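Local coordinates for glycosylation Associate Protein 3 (Streptococcus agalactiae serotype V, PDB 6OYC) that probably takes part, as a component of the Gap123 complex, in the glycosylation and accessory Sec secretion of streptococcal surface proteins, at residues Ser47-Tyr52 with Glu115-Thr120. Residues are numbered along the deposited sequence; the frame is centred on the assembly and turned at random.
Sequences SSQTNY and EAYTYT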
loop_
_atom_site.group_PDB
_atom_site.type_symbol
_atom_site.label_atom_id
_atom_site.label_comp_id
_atom_site.label_asym_id
_atom_site.label_seq_id
_atom_site.Cartn_x
_atom_site.Cartn_y
_atom_site.Cartn_z
ATOM N N SER C 47 15.950 -3.189 -9.086
ATOM C CA SER C 47 16.640 -2.692 -10.271
ATOM C C SER C 47 15.710 -1.869 -11.160
ATOM O O SER C 47 14.515 -2.156 -11.276
ATOM C CB SER C 47 17.249 -3.850 -11.087
ATOM O OG SER C 47 17.877 -3.320 -12.242
ATOM N N SER C 48 16.289 -0.855 -11.810
ATOM C CA SER C 48 15.569 0.026 -12.724
ATOM C C SER C 48 15.519 -0.499 -14.158
ATOM O O SER C 48 14.875 0.131 -15.009
ATOM C CB SER C 48 16.186 1.443 -12.707
ATOM O OG SER C 48 17.248 1.623 -13.634
ATOM N N GLN C 49 16.179 -1.617 -14.450
ATOM C CA GLN C 49 16.220 -2.161 -15.802
ATOM C C GLN C 49 16.565 -3.639 -15.731
ATOM O O GLN C 49 17.400 -4.040 -14.920
ATOM C CB GLN C 49 17.251 -1.433 -16.661
ATOM C CG GLN C 49 17.344 -1.961 -18.076
ATOM C CD GLN C 49 17.839 -0.900 -19.040
ATOM O OE1 GLN C 49 17.589 0.324 -18.870
ATOM N NE2 GLN C 49 18.572 -1.349 -20.047
ATOM N N THR C 50 15.915 -4.441 -16.575
ATOM C CA THR C 50 16.160 -5.876 -16.656
ATOM C C THR C 50 16.058 -6.332 -18.110
ATOM O O THR C 50 15.450 -5.672 -18.951
ATOM C CB THR C 50 15.142 -6.700 -15.841
ATOM O OG1 THR C 50 13.854 -6.632 -16.485
ATOM C CG2 THR C 50 15.007 -6.217 -14.410
ATOM N N ASN C 51 16.630 -7.497 -18.390
ATOM C CA ASN C 51 16.313 -8.278 -19.578
ATOM C C ASN C 51 15.505 -9.482 -19.102
ATOM O O ASN C 51 15.890 -10.135 -18.126
ATOM C CB ASN C 51 17.590 -8.712 -20.333
ATOM C CG ASN C 51 17.321 -9.818 -21.365
ATOM O OD1 ASN C 51 17.373 -11.007 -21.047
ATOM N ND2 ASN C 51 16.998 -9.421 -22.598
ATOM N N TYR C 52 14.365 -9.745 -19.746
ATOM C CA TYR C 52 13.507 -10.829 -19.268
ATOM C C TYR C 52 14.289 -12.143 -19.180
ATOM O O TYR C 52 14.215 -12.866 -18.177
ATOM C CB TYR C 52 12.268 -11.011 -20.171
ATOM C CG TYR C 52 11.665 -12.398 -19.946
ATOM C CD1 TYR C 52 10.918 -12.680 -18.793
ATOM C CD2 TYR C 52 11.931 -13.444 -20.818
ATOM C CE1 TYR C 52 10.437 -13.964 -18.545
ATOM C CE2 TYR C 52 11.457 -14.719 -20.574
ATOM C CZ TYR C 52 10.705 -14.971 -19.442
ATOM O OH TYR C 52 10.232 -16.241 -19.212
ATOM N N GLU C 115 25.458 11.005 -15.043
ATOM C CA GLU C 115 26.089 9.829 -15.636
ATOM C C GLU C 115 25.283 8.550 -15.436
ATOM O O GLU C 115 25.656 7.501 -15.974
ATOM C CB GLU C 115 27.492 9.641 -15.053
ATOM C CG GLU C 115 28.482 10.675 -15.544
ATOM C CD GLU C 115 28.600 10.688 -17.052
ATOM O OE1 GLU C 115 28.702 9.606 -17.662
ATOM O OE2 GLU C 115 28.581 11.786 -17.633
ATOM N N ALA C 116 24.190 8.610 -14.678
ATOM C CA ALA C 116 23.390 7.426 -14.418
ATOM C C ALA C 116 22.615 7.031 -15.674
ATOM O O ALA C 116 21.877 7.842 -16.236
ATOM C CB ALA C 116 22.431 7.680 -13.252
ATOM N N TYR C 117 22.810 5.795 -16.124
ATOM C CA TYR C 117 21.933 5.151 -17.091
ATOM C C TYR C 117 20.871 4.300 -16.401
ATOM O O TYR C 117 19.680 4.433 -16.692
ATOM C CB TYR C 117 22.741 4.278 -18.065
ATOM C CG TYR C 117 21.905 3.821 -19.235
ATOM C CD1 TYR C 117 21.385 4.753 -20.143
ATOM C CD2 TYR C 117 21.590 2.472 -19.415
ATOM C CE1 TYR C 117 20.582 4.359 -21.205
ATOM C CE2 TYR C 117 20.797 2.055 -20.505
ATOM C CZ TYR C 117 20.303 3.009 -21.397
ATOM O OH TYR C 117 19.511 2.646 -22.467
ATOM N N THR C 118 21.281 3.423 -15.487
ATOM C CA THR C 118 20.366 2.665 -14.644
ATOM C C THR C 118 20.763 2.831 -13.180
ATOM O O THR C 118 21.784 3.446 -12.854
ATOM C CB THR C 118 20.358 1.170 -15.005
ATOM O OG1 THR C 118 21.630 0.599 -14.681
ATOM C CG2 THR C 118 20.072 0.976 -16.483
ATOM N N TYR C 119 19.961 2.258 -12.284
ATOM C CA TYR C 119 20.335 2.269 -10.876
ATOM C C TYR C 119 19.733 1.057 -10.174
ATOM O O TYR C 119 18.796 0.426 -10.661
ATOM C CB TYR C 119 19.924 3.591 -10.182
ATOM C CG TYR C 119 18.428 3.813 -10.003
ATOM C CD1 TYR C 119 17.609 4.158 -11.083
ATOM C CD2 TYR C 119 17.828 3.671 -8.749
ATOM C CE1 TYR C 119 16.243 4.353 -10.916
ATOM C CE2 TYR C 119 16.452 3.870 -8.570
ATOM C CZ TYR C 119 15.669 4.211 -9.656
ATOM O OH TYR C 119 14.319 4.409 -9.483
ATOM N N THR C 120 20.312 0.717 -9.038
ATOM C CA THR C 120 19.811 -0.355 -8.196
ATOM C C THR C 120 19.678 0.172 -6.780
ATOM O O THR C 120 20.335 1.136 -6.396
ATOM C CB THR C 120 20.749 -1.570 -8.171
ATOM O OG1 THR C 120 21.980 -1.177 -7.563
ATOM C CG2 THR C 120 21.012 -2.124 -9.588
HETATM O O HOH W 1 17.186 3.333 -15.831
#
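S48 and Y119 meet where the edge strand 41-47 of a four-stranded antiparallel sheet ends and its chain turns off into a loop, while strand 118-125 is just beginning. S47 and T120 form an antiparallel, non-hydrogen-bonded pair. One residue on, the amide N of S48 donates to the carbonyl O of Y119 at 3.0 Å, nearly in line with the C=O bond (174°). The return bond, which in a regular sheet would end on a backbone carbonyl, ends on a side chain instead. The S48 side chain starts at CB, which rests 3.4 Å from CE1 of the Y119 ring. A chi1 of 88° swings OG between its own backbone N and carbonyl carbon, where it accepts a hydrogen bond from the amide N of Y119 (3.1 Å). OG also lies beside CB of T118 and joins a water at 2.8 Å, which in turn donates to O of Y117. Serine suits the place because its single-carbon arm lets CB lie against the ring while OG still reaches the strand; Y119 itself sends its OH to the carbonyl of P62. S47 OG ties the turn by donating to O of Q49 (2.8 Å). The long, extended glutamine carries its amide out to T118, whose methyl CG2 meets OE1 at 3.5 Å, and to CE2 of Y117, the amide plane 69° from the ring's. The chemistry implies that polar pairing outlasts the regular ladder: a hydroxyl and a water serve backbone groups of strand 118-125 and its approach once strand 41-47 has turned away.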